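PDB 5Y5A: KLLA0F20702p from Kluyveromyces lactis, which probably recruits telomerase to chromosome ends as the yeast Est1 protein, its N-terminal helical part, modelled here, binding a piece of the telomere protein Cdc13. Local coordinates for residues R80-T85 against K132-T137; A187-L192 against T229-V234; L193-S198 against L221-I226; T237-G242 against Y256-S261; L263-S268 against L488-P493. All blocks are in the same frame, centred on the assembly; numbering follows the deposited sequence.

Contact 1: residues R80-T85 against K132-T137; sequences RILDLT and KLYYST
Thr85 and Leu133 reach for each other tip to tip, and their methyl groups press together with CG2 of Thr85 only 3.5 Å from CD2 of Leu133. The same threonine methyl comes obliquely to the phenol end of Tyr134, CG2 to OH 3.7 Å. One turn earlier, Leu82 slides past Tyr134 in the opposite direction and sets CD2 at the edge of the ring, near its plane, 4.0 Å from Tyr134 CD1. These local pieces of helices 78-105 and 113-144 run antiparallel (169°), as befits the TPR-like helical fold of this Est1 family region, but their axes stay 12.0 Å apart, so the contact is made by the ends of side chains, not by the backbones. Helix 179-206 packs beside both: its Cys191 touches Leu82 and Thr137, and its Ile195 touches Tyr134. Each threonine turns its hydroxyl back to its own helix. In Thr85, chi1 of -65° leaves CG2 to face across while OG1 bonds Ile81 O at 2.6 Å; OG1 of Thr137 donates to Leu133 O at 2.7 Å, nearly along the C=O axis. The buried hydroxyl of Tyr134 is hydrogen-bonded to ND1 of His90, whose ring stands at about 80° to the phenol and probably restrains its position. Further out, Ile45 and Met46 of helix 33-53 rest on Thr85 and Leu133 respectively.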
# COMPACT_ATOMS: atom_id res chain seq x y z
N ARG A 80 17.23 4.45 14.90
CA ARG A 80 18.49 4.23 14.20
C ARG A 80 19.21 3.02 14.78
O ARG A 80 19.81 2.22 14.06
CB ARG A 80 19.37 5.48 14.28
CG ARG A 80 18.81 6.68 13.52
CD ARG A 80 19.67 7.92 13.70
NE ARG A 80 19.27 8.99 12.77
CZ ARG A 80 19.75 10.23 12.80
NH1 ARG A 80 20.65 10.58 13.71
NH2 ARG A 80 19.32 11.12 11.92
N ILE A 81 19.15 2.89 16.10
CA ILE A 81 19.75 1.75 16.78
C ILE A 81 19.09 0.46 16.30
O ILE A 81 19.77 -0.55 16.09
CB ILE A 81 19.61 1.88 18.30
CG1 ILE A 81 20.53 2.99 18.82
CG2 ILE A 81 19.94 0.57 18.99
CD1 ILE A 81 20.29 3.35 20.26
N LEU A 82 17.78 0.50 16.09
CA LEU A 82 17.04 -0.67 15.65
C LEU A 82 17.32 -1.01 14.19
O LEU A 82 17.28 -2.18 13.81
CB LEU A 82 15.54 -0.45 15.87
CG LEU A 82 15.11 -0.27 17.33
CD1 LEU A 82 13.68 0.23 17.42
CD2 LEU A 82 15.28 -1.57 18.10
N ASP A 83 17.57 0.00 13.37
CA ASP A 83 17.88 -0.21 11.96
C ASP A 83 19.27 -0.83 11.81
O ASP A 83 19.46 -1.76 11.02
CB ASP A 83 17.78 1.10 11.16
CG ASP A 83 16.34 1.51 10.87
OD1 ASP A 83 15.46 0.63 10.82
OD2 ASP A 83 16.10 2.71 10.67
N LEU A 84 20.24 -0.33 12.56
CA LEU A 84 21.56 -0.94 12.58
C LEU A 84 21.52 -2.35 13.16
O LEU A 84 22.38 -3.20 12.85
CB LEU A 84 22.54 -0.08 13.37
CG LEU A 84 22.97 1.25 12.74
CD1 LEU A 84 23.86 2.02 13.69
CD2 LEU A 84 23.68 1.01 11.41
N THR A 85 20.53 -2.60 14.01
CA THR A 85 20.37 -3.91 14.63
C THR A 85 19.89 -4.93 13.60
O THR A 85 20.43 -6.04 13.51
CB THR A 85 19.37 -3.86 15.79
OG1 THR A 85 19.91 -3.03 16.84
CG2 THR A 85 19.13 -5.26 16.33
N LYS A 132 12.49 -10.98 21.23
CA LYS A 132 12.45 -10.29 22.51
C LYS A 132 13.11 -8.92 22.44
O LYS A 132 12.63 -7.98 23.07
CB LYS A 132 13.13 -11.12 23.60
CG LYS A 132 12.19 -12.09 24.29
CD LYS A 132 12.90 -12.90 25.37
CE LYS A 132 11.97 -13.95 25.96
NZ LYS A 132 12.64 -14.80 26.98
N LEU A 133 14.18 -8.80 21.67
CA LEU A 133 14.87 -7.52 21.53
C LEU A 133 13.93 -6.42 21.04
O LEU A 133 13.96 -5.28 21.52
CB LEU A 133 16.05 -7.65 20.58
CG LEU A 133 16.92 -6.40 20.41
CD1 LEU A 133 17.67 -6.08 21.69
CD2 LEU A 133 17.89 -6.60 19.28
N TYR A 134 13.06 -6.76 20.10
CA TYR A 134 12.14 -5.78 19.53
C TYR A 134 10.91 -5.56 20.39
O TYR A 134 10.47 -4.42 20.57
CB TYR A 134 11.73 -6.21 18.13
CG TYR A 134 12.87 -6.18 17.15
CD1 TYR A 134 13.54 -4.99 16.88
CD2 TYR A 134 13.28 -7.33 16.49
CE1 TYR A 134 14.60 -4.95 15.99
CE2 TYR A 134 14.33 -7.30 15.59
CZ TYR A 134 14.98 -6.11 15.35
OH TYR A 134 16.03 -6.08 14.46
N TYR A 135 10.34 -6.64 20.91
CA TYR A 135 9.15 -6.54 21.73
C TYR A 135 9.45 -5.93 23.11
O TYR A 135 8.58 -5.30 23.70
CB TYR A 135 8.49 -7.91 21.89
CG TYR A 135 7.12 -7.86 22.54
CD1 TYR A 135 6.03 -7.33 21.87
CD2 TYR A 135 6.93 -8.34 23.83
CE1 TYR A 135 4.79 -7.27 22.46
CE2 TYR A 135 5.68 -8.29 24.43
CZ TYR A 135 4.61 -7.75 23.74
OH TYR A 135 3.37 -7.70 24.33
N SER A 136 10.67 -6.12 23.61
CA SER A 136 11.10 -5.48 24.85
C SER A 136 11.03 -3.97 24.70
O SER A 136 10.57 -3.26 25.59
CB SER A 136 12.53 -5.86 25.24
OG SER A 136 12.66 -7.23 25.54
N THR A 137 11.51 -3.50 23.56
CA THR A 137 11.59 -2.08 23.29
C THR A 137 10.19 -1.48 23.24
O THR A 137 9.95 -0.42 23.82
CB THR A 137 12.35 -1.82 21.98
OG1 THR A 137 13.55 -2.61 21.99
CG2 THR A 137 12.72 -0.36 21.86

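Contact 2: residues A187-L192 against T229-V234; sequences ASQRCL and TIVPSV
Gln189 and Val231 bring their CA atoms within 6.8 Å where helix 218-230 gives out, Val231 being the first residue to leave helical geometry and to open a type I turn that runs to Val234. Gln189 spans this turn. With CG anti to the backbone N (chi1 -170°), its chain crosses Val231 at about a right angle, Gln189 CB 3.8 Å from Val231 CG2. A bend at chi2 then carries the amide over to Val234, which comes from the opposite direction and puts CG1 3.5 Å from Gln189 NE2. The amide oxygen is held by the next residue: Arg190 NH1 donates to Gln189 OE1 at 2.8 Å, with the oxygen in the guanidinium plane. Arg190 is itself tied by a salt bridge from NE to Asp83 on helix 78-105. At the end of helix 218-230, Ile230 holds CG1 between its backbone N and carbonyl carbon (chi1 62°), a cramped choice that brings CD1 against helix 179-206, 3.8 Å from Leu192 CD1 and 3.7 Å from Gln189 N. The turn joining helices 218-230 and 235-247, packed here on an earlier helix of the TPR-like stack, also borders the peptide site: Ser233 OG bonds the backbone of the bound peptide, and Val231 packs on one of its apolar side chains.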
# COMPACT_ATOMS: atom_id res chain seq x y z
N ALA A 187 10.48 4.42 16.61
CA ALA A 187 11.09 3.26 17.25
C ALA A 187 10.09 2.11 17.30
O ALA A 187 10.43 0.97 17.02
CB ALA A 187 11.59 3.60 18.64
N SER A 188 8.85 2.45 17.65
CA SER A 188 7.78 1.46 17.71
C SER A 188 7.52 0.86 16.35
O SER A 188 7.41 -0.36 16.21
CB SER A 188 6.50 2.10 18.26
OG SER A 188 6.70 2.53 19.59
N GLN A 189 7.46 1.71 15.34
CA GLN A 189 7.24 1.27 13.97
C GLN A 189 8.35 0.32 13.52
O GLN A 189 8.09 -0.67 12.84
CB GLN A 189 7.16 2.48 13.03
CG GLN A 189 6.70 2.14 11.62
CD GLN A 189 7.83 1.71 10.71
OE1 GLN A 189 8.99 2.09 10.90
NE2 GLN A 189 7.51 0.90 9.71
N ARG A 190 9.58 0.61 13.90
CA ARG A 190 10.69 -0.27 13.55
C ARG A 190 10.55 -1.62 14.25
O ARG A 190 10.80 -2.66 13.64
CB ARG A 190 12.02 0.38 13.90
CG ARG A 190 12.35 1.57 13.01
CD ARG A 190 12.27 1.21 11.53
NE ARG A 190 13.07 2.14 10.74
CZ ARG A 190 12.58 3.19 10.10
NH1 ARG A 190 11.27 3.44 10.12
NH2 ARG A 190 13.39 3.98 9.42
N CYS A 191 10.15 -1.59 15.52
CA CYS A 191 9.96 -2.83 16.27
C CYS A 191 8.91 -3.70 15.60
O CYS A 191 9.11 -4.90 15.42
CB CYS A 191 9.55 -2.54 17.71
SG CYS A 191 10.84 -1.83 18.73
N LEU A 192 7.79 -3.08 15.23
CA LEU A 192 6.73 -3.80 14.55
C LEU A 192 7.19 -4.28 13.17
O LEU A 192 6.83 -5.38 12.74
CB LEU A 192 5.49 -2.92 14.44
CG LEU A 192 4.87 -2.53 15.78
CD1 LEU A 192 3.89 -1.39 15.59
CD2 LEU A 192 4.18 -3.72 16.44
N THR A 229 -0.16 1.19 10.12
CA THR A 229 -1.20 2.04 10.67
C THR A 229 -0.58 3.25 11.38
O THR A 229 -0.96 4.38 11.11
CB THR A 229 -2.12 1.23 11.61
OG1 THR A 229 -2.81 0.24 10.83
CG2 THR A 229 -3.15 2.13 12.28
N ILE A 230 0.40 3.01 12.25
CA ILE A 230 0.93 4.11 13.06
C ILE A 230 1.85 5.08 12.30
O ILE A 230 1.96 6.25 12.68
CB ILE A 230 1.69 3.58 14.30
CG1 ILE A 230 2.91 2.74 13.90
CG2 ILE A 230 0.76 2.77 15.19
CD1 ILE A 230 3.79 2.33 15.08
N VAL A 231 2.53 4.60 11.25
CA VAL A 231 3.33 5.47 10.38
C VAL A 231 3.20 5.04 8.93
O VAL A 231 4.10 4.41 8.37
CB VAL A 231 4.84 5.47 10.74
CG1 VAL A 231 5.53 6.61 10.03
CG2 VAL A 231 5.06 5.59 12.24
N PRO A 232 2.07 5.39 8.30
CA PRO A 232 1.79 4.91 6.94
C PRO A 232 2.75 5.46 5.88
O PRO A 232 2.79 4.92 4.78
CB PRO A 232 0.36 5.38 6.69
CG PRO A 232 0.18 6.55 7.63
CD PRO A 232 0.96 6.20 8.85
N SER A 233 3.51 6.50 6.21
CA SER A 233 4.46 7.06 5.24
C SER A 233 5.61 6.10 4.90
O SER A 233 6.26 6.25 3.86
CB SER A 233 5.06 8.36 5.77
OG SER A 233 6.00 8.10 6.79
N VAL A 234 5.88 5.13 5.77
CA VAL A 234 7.05 4.29 5.61
C VAL A 234 6.79 3.18 4.60
O VAL A 234 6.01 2.25 4.85
CB VAL A 234 7.50 3.69 6.96
CG1 VAL A 234 8.53 2.58 6.77
CG2 VAL A 234 8.08 4.80 7.83

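Contact 3: residues L193-S198 against L221-I226; sequences LYIGCS and LRYLDI
In Ile195, chi1 of -78° turns CG1 beside the backbone N and leaves CG2 anti to it, while the ring of Tyr223 swings out anti to its carbonyl carbon; the two settings bring methyl and ring together. Helices 179-206 and 218-230 pack here as close antiparallel neighbours, typical of a TPR-like solenoid, their local axes 8.0 Å apart at 160°. The methyl lands squarely on one face of the phenol: Ile195 CG2 is 3.5 Å from the centroid of the Tyr223 ring and only 7° off its normal, a clear CH-pi contact in which all six ring carbons lie at similar distances from the methyl. Ile195 serves a third helix as well, since it also touches His131 and Tyr134 of helix 113-144. Were Tyr223 cut back to alanine, Ile195 CG2 would be likely to lose its aromatic cover and a gap to open between the two helices. What permits so close an approach is Gly196, whose CA comes 5.5 Å from the CA of Tyr223. A CB on this glycine would fall about 2.6 Å from Leu224 CD2, a clash; as it is, Leu224 CD2 rests 4.1 Å from Gly196 CA. Leu224 runs past the glycine from its own helix and is also touched by Arg241 of helix 235-247. Beyond the glycine it meets Leu193, whose end curls back toward the interface although the residue starts out pointing away, and the two leucines cross with Leu193 CD1 4.0 Å from Leu224 CD2.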
# COMPACT_ATOMS: atom_id res chain seq x y z
N LEU A 193 7.98 -3.46 12.48
CA LEU A 193 8.51 -3.84 11.16
C LEU A 193 9.42 -5.06 11.23
O LEU A 193 9.30 -5.98 10.42
CB LEU A 193 9.26 -2.67 10.52
CG LEU A 193 9.92 -2.96 9.16
CD1 LEU A 193 8.88 -3.27 8.08
CD2 LEU A 193 10.83 -1.82 8.72
N TYR A 194 10.34 -5.07 12.19
CA TYR A 194 11.35 -6.12 12.21
C TYR A 194 10.85 -7.38 12.91
O TYR A 194 11.36 -8.48 12.67
CB TYR A 194 12.63 -5.60 12.87
CG TYR A 194 13.28 -4.50 12.06
CD1 TYR A 194 13.45 -4.65 10.69
CD2 TYR A 194 13.69 -3.31 12.65
CE1 TYR A 194 14.03 -3.63 9.92
CE2 TYR A 194 14.27 -2.30 11.90
CZ TYR A 194 14.44 -2.46 10.54
OH TYR A 194 15.02 -1.46 9.79
N ILE A 195 9.84 -7.24 13.76
CA ILE A 195 9.14 -8.42 14.24
C ILE A 195 8.47 -9.08 13.04
O ILE A 195 8.55 -10.30 12.87
CB ILE A 195 8.10 -8.07 15.33
CG1 ILE A 195 8.80 -7.83 16.67
CG2 ILE A 195 7.07 -9.17 15.48
CD1 ILE A 195 7.88 -7.40 17.79
N GLY A 196 7.84 -8.27 12.20
CA GLY A 196 7.19 -8.75 10.98
C GLY A 196 8.12 -9.55 10.09
O GLY A 196 7.82 -10.70 9.74
N CYS A 197 9.24 -8.94 9.72
CA CYS A 197 10.25 -9.62 8.91
C CYS A 197 10.74 -10.91 9.54
O CYS A 197 10.90 -11.92 8.85
CB CYS A 197 11.46 -8.71 8.67
SG CYS A 197 11.08 -7.15 7.86
N SER A 198 11.00 -10.88 10.84
CA SER A 198 11.50 -12.05 11.56
C SER A 198 10.48 -13.18 11.50
O SER A 198 10.84 -14.32 11.24
CB SER A 198 11.81 -11.70 13.02
OG SER A 198 12.75 -10.65 13.09
N LEU A 221 1.78 -10.51 8.95
CA LEU A 221 0.93 -9.51 8.32
C LEU A 221 0.22 -8.65 9.36
O LEU A 221 0.00 -7.48 9.13
CB LEU A 221 -0.10 -10.17 7.41
CG LEU A 221 0.45 -10.65 6.07
CD1 LEU A 221 -0.59 -11.43 5.30
CD2 LEU A 221 0.93 -9.48 5.25
N ARG A 222 -0.11 -9.23 10.52
CA ARG A 222 -0.75 -8.44 11.57
C ARG A 222 0.19 -7.38 12.13
O ARG A 222 -0.21 -6.24 12.33
CB ARG A 222 -1.26 -9.33 12.70
CG ARG A 222 -2.09 -8.56 13.72
CD ARG A 222 -2.38 -9.37 14.99
NE ARG A 222 -1.22 -9.44 15.87
CZ ARG A 222 -1.30 -9.45 17.20
NH1 ARG A 222 -2.48 -9.41 17.79
NH2 ARG A 222 -0.19 -9.51 17.93
N TYR A 223 1.44 -7.77 12.39
CA TYR A 223 2.44 -6.83 12.88
C TYR A 223 2.72 -5.73 11.86
O TYR A 223 2.83 -4.57 12.21
CB TYR A 223 3.74 -7.56 13.24
CG TYR A 223 3.67 -8.33 14.55
CD1 TYR A 223 3.63 -7.66 15.77
CD2 TYR A 223 3.63 -9.71 14.56
CE1 TYR A 223 3.57 -8.35 16.96
CE2 TYR A 223 3.57 -10.42 15.75
CZ TYR A 223 3.53 -9.73 16.95
OH TYR A 223 3.47 -10.43 18.14
N LEU A 224 2.83 -6.12 10.60
CA LEU A 224 3.07 -5.17 9.53
C LEU A 224 1.88 -4.22 9.37
O LEU A 224 2.06 -3.03 9.14
CB LEU A 224 3.35 -5.92 8.22
CG LEU A 224 4.64 -6.73 8.16
CD1 LEU A 224 4.74 -7.48 6.83
CD2 LEU A 224 5.84 -5.83 8.36
N ASP A 225 0.67 -4.75 9.52
CA ASP A 225 -0.53 -3.93 9.45
C ASP A 225 -0.49 -2.85 10.52
O ASP A 225 -0.81 -1.69 10.26
CB ASP A 225 -1.79 -4.78 9.60
CG ASP A 225 -2.17 -5.48 8.32
OD1 ASP A 225 -1.31 -5.61 7.42
OD2 ASP A 225 -3.34 -5.91 8.20
N ILE A 226 -0.10 -3.23 11.73
CA ILE A 226 -0.02 -2.28 12.81
C ILE A 226 1.07 -1.25 12.53
O ILE A 226 0.87 -0.05 12.73
CB ILE A 226 0.23 -2.97 14.15
CG1 ILE A 226 -0.89 -3.97 14.43
CG2 ILE A 226 0.30 -1.95 15.27
CD1 ILE A 226 -0.66 -4.83 15.66

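Contact 4: residues T237-G242 against Y256-S261; sequences TFLQRG and YQFVRS
Phe238 lies wedged against Gln257 and Arg260 in the tightest part of this contact, where helices 235-247 and 251-263, neighbours in sequence, form an antiparallel pair (164°, local axes 7.5 Å apart) consistent with a TPR-like fold. Its CD2 is 3.4 Å from Arg260 CB, and its CE2 stands 3.7 Å above the centre of the Arg260 guanidinium plane; ring and guanidinium are inclined to each other. Gly242 makes the other close approach, its CA 3.6 Å from Gln257 CB; a CB there would run into Phe258 CE1 and crowd Gln257 CB. Between them Gln257, bent at chi2 (-73°), turns its amide to Arg241: NE donates to Gln257 OE1 at 2.9 Å, from well above the carbonyl plane rather than along a lone pair, the two flat groups standing perpendicular. With leucine standing where Gln257 does, Arg241 NE would probably lose this acceptor, leaving Asp225 and Ser228 of helix 218-230 to grip the guanidinium. Packing is easier where the side chains of Leu239 and Phe258 cross, Leu239 CD1 4.0 Å from Phe258 CD1. On the far side of the helix the partly exposed Gln240 points away from helix 251-263. The pair is flanked by further helices: Arg241 packs on Leu221 and Leu224 of helix 218-230, whereas Tyr256 and Val259 rest on the long helix 339-379.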
# COMPACT_ATOMS: atom_id res chain seq x y z
N THR A 237 7.27 -1.02 5.09
CA THR A 237 6.23 -1.88 5.62
C THR A 237 5.41 -2.54 4.52
O THR A 237 5.08 -3.71 4.60
CB THR A 237 5.27 -1.10 6.52
OG1 THR A 237 6.02 -0.25 7.39
CG2 THR A 237 4.44 -2.07 7.34
N PHE A 238 5.07 -1.76 3.50
CA PHE A 238 4.35 -2.28 2.34
C PHE A 238 5.22 -3.26 1.57
O PHE A 238 4.74 -4.28 1.08
CB PHE A 238 3.89 -1.12 1.42
CG PHE A 238 2.91 -0.19 2.06
CD1 PHE A 238 3.34 0.87 2.85
CD2 PHE A 238 1.54 -0.37 1.88
CE1 PHE A 238 2.43 1.73 3.44
CE2 PHE A 238 0.63 0.49 2.47
CZ PHE A 238 1.07 1.54 3.25
N LEU A 239 6.51 -2.95 1.47
CA LEU A 239 7.44 -3.83 0.77
C LEU A 239 7.44 -5.22 1.39
O LEU A 239 7.35 -6.24 0.69
CB LEU A 239 8.86 -3.26 0.77
CG LEU A 239 9.82 -4.13 -0.04
CD1 LEU A 239 9.74 -3.79 -1.52
CD2 LEU A 239 11.25 -4.04 0.47
N GLN A 240 7.54 -5.27 2.71
CA GLN A 240 7.64 -6.55 3.40
C GLN A 240 6.33 -7.32 3.31
O GLN A 240 6.32 -8.54 3.21
CB GLN A 240 8.04 -6.33 4.86
CG GLN A 240 9.45 -5.78 5.02
CD GLN A 240 10.52 -6.71 4.45
OE1 GLN A 240 10.41 -7.94 4.52
NE2 GLN A 240 11.57 -6.12 3.88
N ARG A 241 5.21 -6.59 3.30
CA ARG A 241 3.91 -7.21 3.09
C ARG A 241 3.85 -7.87 1.72
O ARG A 241 3.36 -8.99 1.57
CB ARG A 241 2.80 -6.18 3.21
CG ARG A 241 2.00 -6.29 4.48
CD ARG A 241 0.60 -5.81 4.26
NE ARG A 241 0.60 -4.41 3.90
CZ ARG A 241 0.67 -3.42 4.79
NH1 ARG A 241 0.67 -2.16 4.38
NH2 ARG A 241 0.74 -3.70 6.08
N GLY A 242 4.35 -7.16 0.72
CA GLY A 242 4.38 -7.68 -0.64
C GLY A 242 5.24 -8.91 -0.74
O GLY A 242 4.96 -9.82 -1.52
N TYR A 256 0.84 -4.59 -6.02
CA TYR A 256 0.17 -3.46 -5.38
C TYR A 256 0.96 -2.96 -4.17
O TYR A 256 1.19 -1.76 -4.03
CB TYR A 256 -1.26 -3.85 -4.97
CG TYR A 256 -1.91 -2.83 -4.07
CD1 TYR A 256 -2.25 -1.57 -4.54
CD2 TYR A 256 -2.17 -3.13 -2.74
CE1 TYR A 256 -2.84 -0.63 -3.71
CE2 TYR A 256 -2.76 -2.20 -1.90
CZ TYR A 256 -3.09 -0.96 -2.39
OH TYR A 256 -3.67 -0.05 -1.53
N GLN A 257 1.38 -3.88 -3.32
CA GLN A 257 2.18 -3.53 -2.15
C GLN A 257 3.52 -2.93 -2.56
O GLN A 257 4.01 -1.99 -1.93
CB GLN A 257 2.38 -4.75 -1.26
CG GLN A 257 1.09 -5.25 -0.61
CD GLN A 257 0.60 -4.34 0.52
OE1 GLN A 257 1.40 -3.73 1.24
NE2 GLN A 257 -0.71 -4.25 0.67
N PHE A 258 4.12 -3.47 -3.62
CA PHE A 258 5.36 -2.91 -4.14
C PHE A 258 5.16 -1.48 -4.63
O PHE A 258 6.03 -0.63 -4.45
CB PHE A 258 5.93 -3.78 -5.27
CG PHE A 258 6.39 -5.15 -4.82
CD1 PHE A 258 6.71 -5.39 -3.49
CD2 PHE A 258 6.49 -6.20 -5.73
CE1 PHE A 258 7.14 -6.66 -3.07
CE2 PHE A 258 6.92 -7.46 -5.32
CZ PHE A 258 7.24 -7.69 -3.99
N VAL A 259 4.02 -1.22 -5.25
CA VAL A 259 3.72 0.12 -5.75
C VAL A 259 3.51 1.08 -4.58
O VAL A 259 4.03 2.18 -4.58
CB VAL A 259 2.47 0.13 -6.65
CG1 VAL A 259 1.98 1.55 -6.88
CG2 VAL A 259 2.80 -0.55 -7.98
N ARG A 260 2.77 0.63 -3.56
CA ARG A 260 2.58 1.44 -2.36
C ARG A 260 3.92 1.77 -1.68
O ARG A 260 4.06 2.82 -1.05
CB ARG A 260 1.65 0.73 -1.36
CG ARG A 260 0.20 0.54 -1.83
CD ARG A 260 -0.53 1.87 -2.03
NE ARG A 260 -0.42 2.76 -0.87
CZ ARG A 260 -1.28 2.78 0.14
NH1 ARG A 260 -2.32 1.96 0.15
NH2 ARG A 260 -1.09 3.63 1.15
N SER A 261 4.88 0.87 -1.81
CA SER A 261 6.15 1.01 -1.10
C SER A 261 7.05 1.99 -1.82
O SER A 261 7.96 2.56 -1.24
CB SER A 261 6.84 -0.34 -0.95
OG SER A 261 7.58 -0.65 -2.12

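Contact 5: residues L263-S268 against L488-P493; sequences LSRLPS and LKEFGP
Arg265 grips Glu490 side-on in a two-pronged salt bridge, NE to OE1 at 2.6 Å and NH2 to OE2 at 2.8 Å. Both oxygens are met on their syn sides and lie in the guanidinium plane, but the carboxylate is twisted 33° against it. A bend at chi3 of Arg265 and another at chi2 of Glu490 let the chains cross obliquely and meet this way. Beside the charges the two loops join as a single antiparallel beta bridge, Ser264 facing Phe491: Gly492 N donates to Leu263 O at 2.8 Å, and Arg265 N gives a weak bond to Glu490 O at 3.0 Å. Packing takes over at the other end, where Leu263 CD1 lies 3.9 Å from Pro493 CG and 4.2 Å from Phe491 CE1. Pro493 in turn lays CD over the face of the Phe491 ring. Arg265 NH1 hydrogen-bonds the backbone of the bound peptide, Glu490 packs on one of its aromatic side chains, and Lys489 makes a cation-pi contact with an aromatic residue of it. Glu490 thus probably balances the charge of Arg265 and fixes the angle at which the arginine is offered to the peptide.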
# COMPACT_ATOMS: atom_id res chain seq x y z
N LEU A 263 5.80 4.63 -3.59
CA LEU A 263 5.11 5.91 -3.74
C LEU A 263 4.61 6.52 -2.43
O LEU A 263 3.89 7.52 -2.43
CB LEU A 263 3.92 5.74 -4.70
CG LEU A 263 4.23 5.24 -6.11
CD1 LEU A 263 2.93 5.06 -6.85
CD2 LEU A 263 5.11 6.25 -6.82
N SER A 264 4.96 5.91 -1.30
CA SER A 264 4.58 6.49 -0.02
C SER A 264 5.49 7.68 0.24
O SER A 264 6.52 7.82 -0.41
CB SER A 264 4.68 5.45 1.11
OG SER A 264 6.02 5.08 1.38
N ARG A 265 5.12 8.54 1.19
CA ARG A 265 5.86 9.77 1.42
C ARG A 265 7.33 9.51 1.78
O ARG A 265 8.21 10.30 1.44
CB ARG A 265 5.18 10.62 2.51
CG ARG A 265 5.80 12.03 2.65
CD ARG A 265 4.84 13.01 3.33
NE ARG A 265 4.41 12.54 4.64
CZ ARG A 265 5.04 12.82 5.77
NH1 ARG A 265 6.11 13.60 5.76
NH2 ARG A 265 4.58 12.34 6.92
N LEU A 266 7.59 8.39 2.46
CA LEU A 266 8.96 7.92 2.70
C LEU A 266 9.16 6.52 2.10
O LEU A 266 9.09 5.51 2.80
CB LEU A 266 9.28 7.89 4.19
CG LEU A 266 9.59 9.25 4.83
CD1 LEU A 266 9.73 9.09 6.32
CD2 LEU A 266 10.87 9.81 4.24
N PRO A 267 9.44 6.47 0.79
CA PRO A 267 9.38 5.20 0.04
C PRO A 267 10.55 4.25 0.31
O PRO A 267 11.61 4.67 0.78
CB PRO A 267 9.37 5.66 -1.42
CG PRO A 267 10.17 6.94 -1.40
CD PRO A 267 9.94 7.58 -0.04
N SER A 268 10.35 2.96 0.02
CA SER A 268 11.45 2.02 0.10
C SER A 268 12.27 2.05 -1.18
O SER A 268 11.71 2.06 -2.27
CB SER A 268 10.95 0.59 0.34
OG SER A 268 12.00 -0.33 0.14
N LEU A 488 -5.30 5.04 2.01
CA LEU A 488 -4.42 5.82 1.15
C LEU A 488 -3.60 6.91 1.86
O LEU A 488 -3.01 7.78 1.20
CB LEU A 488 -5.25 6.45 0.03
CG LEU A 488 -5.86 5.44 -0.95
CD1 LEU A 488 -6.56 6.14 -2.10
CD2 LEU A 488 -4.78 4.53 -1.48
N LYS A 489 -3.56 6.89 3.19
CA LYS A 489 -2.76 7.88 3.92
C LYS A 489 -1.31 7.80 3.47
O LYS A 489 -0.75 6.71 3.38
CB LYS A 489 -2.87 7.66 5.43
CG LYS A 489 -4.25 7.94 5.98
CD LYS A 489 -4.44 7.41 7.39
CE LYS A 489 -3.79 8.32 8.42
NZ LYS A 489 -4.29 8.01 9.79
N GLU A 490 -0.73 8.96 3.14
CA GLU A 490 0.66 9.11 2.67
C GLU A 490 0.94 8.53 1.28
O GLU A 490 2.10 8.40 0.88
CB GLU A 490 1.63 8.49 3.67
CG GLU A 490 1.46 9.01 5.09
CD GLU A 490 2.05 10.40 5.31
OE1 GLU A 490 2.18 11.20 4.35
OE2 GLU A 490 2.40 10.70 6.48
N PHE A 491 -0.12 8.18 0.56
CA PHE A 491 -0.02 7.77 -0.85
C PHE A 491 0.30 8.98 -1.71
O PHE A 491 -0.51 9.90 -1.81
CB PHE A 491 -1.33 7.12 -1.29
CG PHE A 491 -1.29 6.46 -2.65
CD1 PHE A 491 -0.31 5.53 -2.96
CD2 PHE A 491 -2.28 6.73 -3.59
CE1 PHE A 491 -0.29 4.89 -4.20
CE2 PHE A 491 -2.27 6.10 -4.82
CZ PHE A 491 -1.27 5.17 -5.13
N GLY A 492 1.47 8.98 -2.35
CA GLY A 492 1.92 10.12 -3.13
C GLY A 492 1.02 10.62 -4.26
O GLY A 492 0.81 11.82 -4.39
N PRO A 493 0.47 9.71 -5.08
CA PRO A 493 -0.32 10.21 -6.22
C PRO A 493 -1.57 11.02 -5.85
O PRO A 493 -2.03 11.80 -6.67
CB PRO A 493 -0.71 8.93 -6.95
CG PRO A 493 0.44 8.01 -6.67
CD PRO A 493 0.79 8.28 -5.24

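How the contacts relate
Contacts 1, 3 and 4 are buried helix-helix packing; contact 2, also buried, sets a helix against the turn that ends another, whereas contact 5 joins two loops in a partly buried place and is the most polar of the set. Contacts 2 and 3 use the same helices, 179-206 and 218-230, with centres 9 Å apart. Contact 1 is mainly apolar and is tied to both by Asp83, which meets Arg190 and Tyr194. The centre of contact 4 lies about 5 Å from that of the chain; it adds a buried polar bond and touches contact 3 through Asp225 and Arg241. Ser233 of contact 2 bonds Ser264 of contact 5, and both contacts contribute residues that touch the peptide.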